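Local coordinates for rhusiopathiae surface protein B (Erysipelothrix rhusiopathiae, PDB 3V10) that probably binds collagen as a cell-wall-anchored surface adhesin, this piece being its collagen-binding region built of immunoglobulin-like domains, at residues Asn22-Asp36 / Glu109-Tyr121. Residues are numbered along the deposited sequence; the frame is centred on the assembly and turned at random.
Sequences NNPSQPIEFNLAFSD and ENVTGTINLKSVY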
loop_
_atom_site.group_PDB
_atom_site.type_symbol
_atom_site.label_atom_id
_atom_site.label_comp_id
_atom_site.label_asym_id
_atom_site.label_seq_id
_atom_site.Cartn_x
_atom_site.Cartn_y
_atom_site.Cartn_z
ATOM N N ASN A 22 -1.472 -13.222 -0.741
ATOM C CA ASN A 22 -2.732 -13.367 -0.017
ATOM C C ASN A 22 -3.802 -12.276 -0.128
ATOM O O ASN A 22 -4.996 -12.587 -0.213
ATOM C CB ASN A 22 -2.411 -13.635 1.458
ATOM C CG ASN A 22 -3.645 -13.903 2.287
ATOM O OD1 ASN A 22 -4.150 -13.016 2.977
ATOM N ND2 ASN A 22 -4.145 -15.131 2.217
ATOM N N ASN A 23 -3.393 -11.009 -0.114
ATOM C CA ASN A 23 -4.349 -9.907 -0.202
ATOM C C ASN A 23 -3.701 -8.669 -0.831
ATOM O O ASN A 23 -2.475 -8.564 -0.889
ATOM C CB ASN A 23 -4.889 -9.572 1.192
ATOM C CG ASN A 23 -3.806 -9.101 2.133
ATOM O OD1 ASN A 23 -3.196 -8.060 1.914
ATOM N ND2 ASN A 23 -3.554 -9.870 3.189
ATOM N N PRO A 24 -4.520 -7.717 -1.312
ATOM C CA PRO A 24 -4.019 -6.493 -1.942
ATOM C C PRO A 24 -3.574 -5.382 -0.987
ATOM O O PRO A 24 -3.321 -4.265 -1.427
ATOM C CB PRO A 24 -5.202 -6.055 -2.804
ATOM C CG PRO A 24 -6.354 -6.414 -1.944
ATOM C CD PRO A 24 -5.986 -7.804 -1.449
ATOM N N SER A 25 -3.467 -5.688 0.305
ATOM C CA SER A 25 -3.072 -4.683 1.290
ATOM C C SER A 25 -1.663 -4.137 1.073
ATOM O O SER A 25 -1.424 -2.941 1.244
ATOM C CB SER A 25 -3.182 -5.248 2.709
ATOM O OG SER A 25 -2.172 -6.207 2.967
ATOM N N GLN A 26 -0.732 -5.011 0.705
ATOM C CA GLN A 26 0.645 -4.594 0.475
ATOM C C GLN A 26 0.895 -4.486 -1.030
ATOM O O GLN A 26 0.204 -5.109 -1.832
ATOM C CB GLN A 26 1.619 -5.610 1.086
ATOM C CG GLN A 26 1.355 -5.963 2.554
ATOM C CD GLN A 26 1.670 -4.831 3.518
ATOM O OE1 GLN A 26 1.665 -5.023 4.742
ATOM N NE2 GLN A 26 1.947 -3.650 2.979
ATOM N N PRO A 27 1.886 -3.681 -1.433
ATOM C CA PRO A 27 2.174 -3.537 -2.862
ATOM C C PRO A 27 2.878 -4.766 -3.424
ATOM O O PRO A 27 3.484 -5.540 -2.678
ATOM C CB PRO A 27 3.106 -2.323 -2.920
ATOM C CG PRO A 27 2.933 -1.637 -1.582
ATOM C CD PRO A 27 2.732 -2.782 -0.631
ATOM N N ILE A 28 2.778 -4.947 -4.738
ATOM C CA ILE A 28 3.486 -6.023 -5.419
ATOM C C ILE A 28 4.610 -5.237 -6.085
ATOM O O ILE A 28 4.356 -4.375 -6.922
ATOM C CB ILE A 28 2.610 -6.729 -6.475
ATOM C CG1 ILE A 28 1.497 -7.508 -5.768
ATOM C CG2 ILE A 28 3.451 -7.687 -7.297
ATOM C CD1 ILE A 28 0.590 -8.308 -6.681
ATOM N N GLU A 29 5.846 -5.518 -5.682
ATOM C CA GLU A 29 7.008 -4.794 -6.182
ATOM C C GLU A 29 7.729 -5.383 -7.379
ATOM O O GLU A 29 7.933 -6.596 -7.478
ATOM C CB GLU A 29 8.031 -4.622 -5.061
ATOM C CG GLU A 29 7.511 -3.944 -3.823
ATOM C CD GLU A 29 8.431 -4.166 -2.643
ATOM O OE1 GLU A 29 9.653 -3.951 -2.798
ATOM O OE2 GLU A 29 7.935 -4.559 -1.567
ATOM N N PHE A 30 8.134 -4.495 -8.278
ATOM C CA PHE A 30 8.866 -4.882 -9.469
ATOM C C PHE A 30 10.174 -4.113 -9.468
ATOM O O PHE A 30 10.187 -2.895 -9.302
ATOM C CB PHE A 30 8.063 -4.541 -10.727
ATOM C CG PHE A 30 6.861 -5.409 -10.924
ATOM C CD1 PHE A 30 6.968 -6.622 -11.595
ATOM C CD2 PHE A 30 5.627 -5.035 -10.408
ATOM C CE1 PHE A 30 5.864 -7.452 -11.751
ATOM C CE2 PHE A 30 4.511 -5.859 -10.555
ATOM C CZ PHE A 30 4.631 -7.071 -11.229
ATOM N N ASN A 31 11.278 -4.834 -9.618
ATOM C CA ASN A 31 12.590 -4.209 -9.661
ATOM C C ASN A 31 13.161 -4.430 -11.051
ATOM O O ASN A 31 13.166 -5.551 -11.559
ATOM C CB ASN A 31 13.517 -4.827 -8.618
ATOM C CG ASN A 31 14.942 -4.349 -8.764
ATOM O OD1 ASN A 31 15.267 -3.209 -8.426
ATOM N ND2 ASN A 31 15.802 -5.214 -9.288
ATOM N N LEU A 32 13.647 -3.357 -11.663
ATOM C CA LEU A 32 14.195 -3.431 -13.007
ATOM C C LEU A 32 15.470 -2.604 -13.137
ATOM O O LEU A 32 15.568 -1.497 -12.608
ATOM C CB LEU A 32 13.138 -2.934 -14.004
ATOM C CG LEU A 32 13.439 -2.945 -15.500
ATOM C CD1 LEU A 32 13.487 -4.382 -16.009
ATOM C CD2 LEU A 32 12.358 -2.154 -16.231
ATOM N N ALA A 33 16.452 -3.151 -13.841
ATOM C CA ALA A 33 17.710 -2.460 -14.058
ATOM C C ALA A 33 18.001 -2.461 -15.550
ATOM O O ALA A 33 17.662 -3.411 -16.251
ATOM C CB ALA A 33 18.836 -3.163 -13.302
ATOM N N PHE A 34 18.617 -1.391 -16.035
ATOM C CA PHE A 34 18.968 -1.304 -17.445
ATOM C C PHE A 34 20.258 -0.521 -17.647
ATOM O O PHE A 34 20.781 0.098 -16.716
ATOM C CB PHE A 34 17.813 -0.681 -18.248
ATOM C CG PHE A 34 17.488 0.733 -17.864
ATOM C CD1 PHE A 34 18.097 1.800 -18.513
ATOM C CD2 PHE A 34 16.568 0.997 -16.852
ATOM C CE1 PHE A 34 17.796 3.110 -18.161
ATOM C CE2 PHE A 34 16.262 2.304 -16.491
ATOM C CZ PHE A 34 16.877 3.363 -17.150
ATOM N N SER A 35 20.793 -0.576 -18.861
ATOM C CA SER A 35 22.016 0.144 -19.167
ATOM C C SER A 35 22.093 0.370 -20.665
ATOM O O SER A 35 21.217 -0.070 -21.411
ATOM C CB SER A 35 23.238 -0.648 -18.697
ATOM O OG SER A 35 23.328 -1.884 -19.383
ATOM N N ASP A 36 23.142 1.057 -21.100
ATOM C CA ASP A 36 23.330 1.343 -22.513
ATOM C C ASP A 36 24.014 0.219 -23.289
ATOM O O ASP A 36 24.590 0.458 -24.349
ATOM C CB ASP A 36 24.119 2.643 -22.689
ATOM C CG ASP A 36 25.369 2.688 -21.833
ATOM O OD1 ASP A 36 25.877 1.615 -21.450
ATOM O OD2 ASP A 36 25.848 3.804 -21.554
ATOM N N GLU A 109 28.340 9.547 -20.615
ATOM C CA GLU A 109 28.993 8.604 -21.506
ATOM C C GLU A 109 28.368 7.234 -21.321
ATOM O O GLU A 109 27.872 6.656 -22.275
ATOM C CB GLU A 109 30.490 8.533 -21.194
ATOM C CG GLU A 109 31.279 9.769 -21.625
ATOM C CD GLU A 109 32.767 9.648 -21.333
ATOM O OE1 GLU A 109 33.147 9.609 -20.140
ATOM O OE2 GLU A 109 33.559 9.590 -22.299
ATOM N N ASN A 110 28.385 6.715 -20.096
ATOM C CA ASN A 110 27.804 5.401 -19.827
ATOM C C ASN A 110 26.565 5.551 -18.963
ATOM O O ASN A 110 26.633 6.054 -17.850
ATOM C CB ASN A 110 28.816 4.491 -19.128
ATOM C CG ASN A 110 30.041 4.219 -19.980
ATOM O OD1 ASN A 110 30.947 5.045 -20.066
ATOM N ND2 ASN A 110 30.067 3.064 -20.627
ATOM N N VAL A 111 25.431 5.099 -19.475
ATOM C CA VAL A 111 24.174 5.223 -18.756
ATOM C C VAL A 111 23.644 3.907 -18.184
ATOM O O VAL A 111 23.567 2.895 -18.880
ATOM C CB VAL A 111 23.100 5.838 -19.682
ATOM C CG1 VAL A 111 21.796 6.024 -18.931
ATOM C CG2 VAL A 111 23.603 7.165 -20.235
ATOM N N THR A 112 23.297 3.932 -16.904
ATOM C CA THR A 112 22.730 2.774 -16.227
ATOM C C THR A 112 21.595 3.321 -15.377
ATOM O O THR A 112 21.519 4.527 -15.138
ATOM C CB THR A 112 23.739 2.091 -15.286
ATOM O OG1 THR A 112 24.169 3.026 -14.289
ATOM C CG2 THR A 112 24.949 1.583 -16.068
ATOM N N GLY A 113 20.707 2.447 -14.927
ATOM C CA GLY A 113 19.608 2.903 -14.095
ATOM C C GLY A 113 18.798 1.768 -13.508
ATOM O O GLY A 113 18.900 0.618 -13.937
ATOM N N THR A 114 17.988 2.114 -12.515
ATOM C CA THR A 114 17.162 1.150 -11.818
ATOM C C THR A 114 15.774 1.738 -11.593
ATOM O O THR A 114 15.619 2.945 -11.408
ATOM C CB THR A 114 17.782 0.806 -10.447
ATOM O OG1 THR A 114 19.201 0.637 -10.590
ATOM C CG2 THR A 114 17.189 -0.485 -9.903
ATOM N N ILE A 115 14.768 0.880 -11.626
ATOM C CA ILE A 115 13.399 1.314 -11.398
ATOM C C ILE A 115 12.764 0.348 -10.421
ATOM O O ILE A 115 12.812 -0.864 -10.621
ATOM C CB ILE A 115 12.563 1.297 -12.692
ATOM C CG1 ILE A 115 13.121 2.310 -13.693
ATOM C CG2 ILE A 115 11.098 1.596 -12.361
ATOM C CD1 ILE A 115 12.386 2.321 -15.019
ATOM N N ASN A 116 12.193 0.884 -9.350
ATOM C CA ASN A 116 11.522 0.064 -8.355
ATOM C C ASN A 116 10.062 0.486 -8.405
ATOM O O ASN A 116 9.666 1.486 -7.810
ATOM C CB ASN A 116 12.136 0.305 -6.978
ATOM C CG ASN A 116 13.559 -0.216 -6.888
ATOM O OD1 ASN A 116 13.782 -1.406 -6.661
ATOM N ND2 ASN A 116 14.529 0.670 -7.090
ATOM N N LEU A 117 9.278 -0.283 -9.151
ATOM C CA LEU A 117 7.863 -0.002 -9.359
ATOM C C LEU A 117 6.957 -0.672 -8.337
ATOM O O LEU A 117 7.126 -1.842 -8.018
ATOM C CB LEU A 117 7.465 -0.454 -10.771
ATOM C CG LEU A 117 5.998 -0.395 -11.200
ATOM C CD1 LEU A 117 5.523 1.047 -11.281
ATOM C CD2 LEU A 117 5.861 -1.064 -12.564
ATOM N N LYS A 118 5.992 0.087 -7.830
ATOM C CA LYS A 118 5.042 -0.431 -6.857
ATOM C C LYS A 118 3.700 -0.585 -7.547
ATOM O O LYS A 118 3.292 0.291 -8.310
ATOM C CB LYS A 118 4.919 0.538 -5.677
ATOM C CG LYS A 118 6.247 0.830 -4.999
ATOM C CD LYS A 118 6.926 -0.465 -4.578
ATOM C CE LYS A 118 8.296 -0.219 -3.971
ATOM N NZ LYS A 118 8.200 0.488 -2.663
ATOM N N SER A 119 3.011 -1.691 -7.287
ATOM C CA SER A 119 1.715 -1.916 -7.913
ATOM C C SER A 119 0.677 -2.434 -6.930
ATOM O O SER A 119 1.010 -2.946 -5.862
ATOM C CB SER A 119 1.849 -2.907 -9.077
ATOM O OG SER A 119 2.142 -4.211 -8.606
ATOM N N VAL A 120 -0.586 -2.279 -7.300
ATOM C CA VAL A 120 -1.700 -2.743 -6.488
ATOM C C VAL A 120 -2.601 -3.547 -7.412
ATOM O O VAL A 120 -2.657 -3.280 -8.617
ATOM C CB VAL A 120 -2.495 -1.547 -5.890
ATOM C CG1 VAL A 120 -2.925 -0.591 -7.000
ATOM C CG2 VAL A 120 -3.709 -2.049 -5.136
ATOM N N TYR A 121 -3.286 -4.550 -6.877
ATOM C CA TYR A 121 -4.168 -5.337 -7.725
ATOM C C TYR A 121 -5.618 -5.311 -7.283
ATOM O O TYR A 121 -5.926 -5.190 -6.097
ATOM C CB TYR A 121 -3.702 -6.800 -7.826
ATOM C CG TYR A 121 -3.859 -7.632 -6.572
ATOM C CD1 TYR A 121 -2.812 -7.762 -5.664
ATOM C CD2 TYR A 121 -5.044 -8.323 -6.314
ATOM C CE1 TYR A 121 -2.931 -8.562 -4.531
ATOM C CE2 TYR A 121 -5.178 -9.127 -5.180
ATOM C CZ TYR A 121 -4.113 -9.244 -4.297
ATOM O OH TYR A 121 -4.205 -10.072 -3.201
HETATM O O HOH W 1 -6.541 -11.286 -2.834
HETATM O O HOH W 2 -2.070 -4.776 -3.938
#
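Tyr121 lies with one ring face against Pro24, whose CB sits 3.8 Å from the ring centroid and almost over its centre; Ile28 CD1 approaches the same ring obliquely at CD1, and a water in the ring plane bonds to OH. The rings of this contact project from strands 28-35 and 112-121, an antiparallel pair in the sheet of an immunoglobulin-like domain of the adhesin; strand 10-16 pairs with the other edge of 28-35. Toward the far end Gly113 CA packs over one face of the Phe34 ring, nearer its border than its middle. Chi1 of 63° tucks this ring back over the backbone of the partner strand, where the glycine has no side chain to obstruct it; Phe51 and Phe99 meet it edge-to-face. Phe30 receives Ser119 OG at its edge, in plane, 3.5 Å from CE2. Hydrogen-bonded pairs run from Ile28 with Ser119 to Phe34 with Gly113; Ile28, Phe30, Leu32, Phe34, Ile115 and Leu117 make their face largely apolar, with Ser119 among them. The other face is more polar. There Glu29 and Lys118 run side by side, CG against CD at 3.6 Å, while the Lys118 ammonium is held by the carbonyls of Asn307 and Phe309. Asn116 ND2 bonds to Asp311 OD1, on strand 311-315, which pairs with the other edge of 112-121. Past the last pair, the bond from Asp36 N to Val111 O is weak, and that from Val111 N to Asp36 OD2 is modelled at a doubtfully short 2.5 Å. At the opposite end Ile28 O is gripped twice by one residue: Ser119 OG donates to it at 2.8 Å, tilted 21° from the carbonyl plane, and Ser119 N adds a weak bond at 3.0 Å.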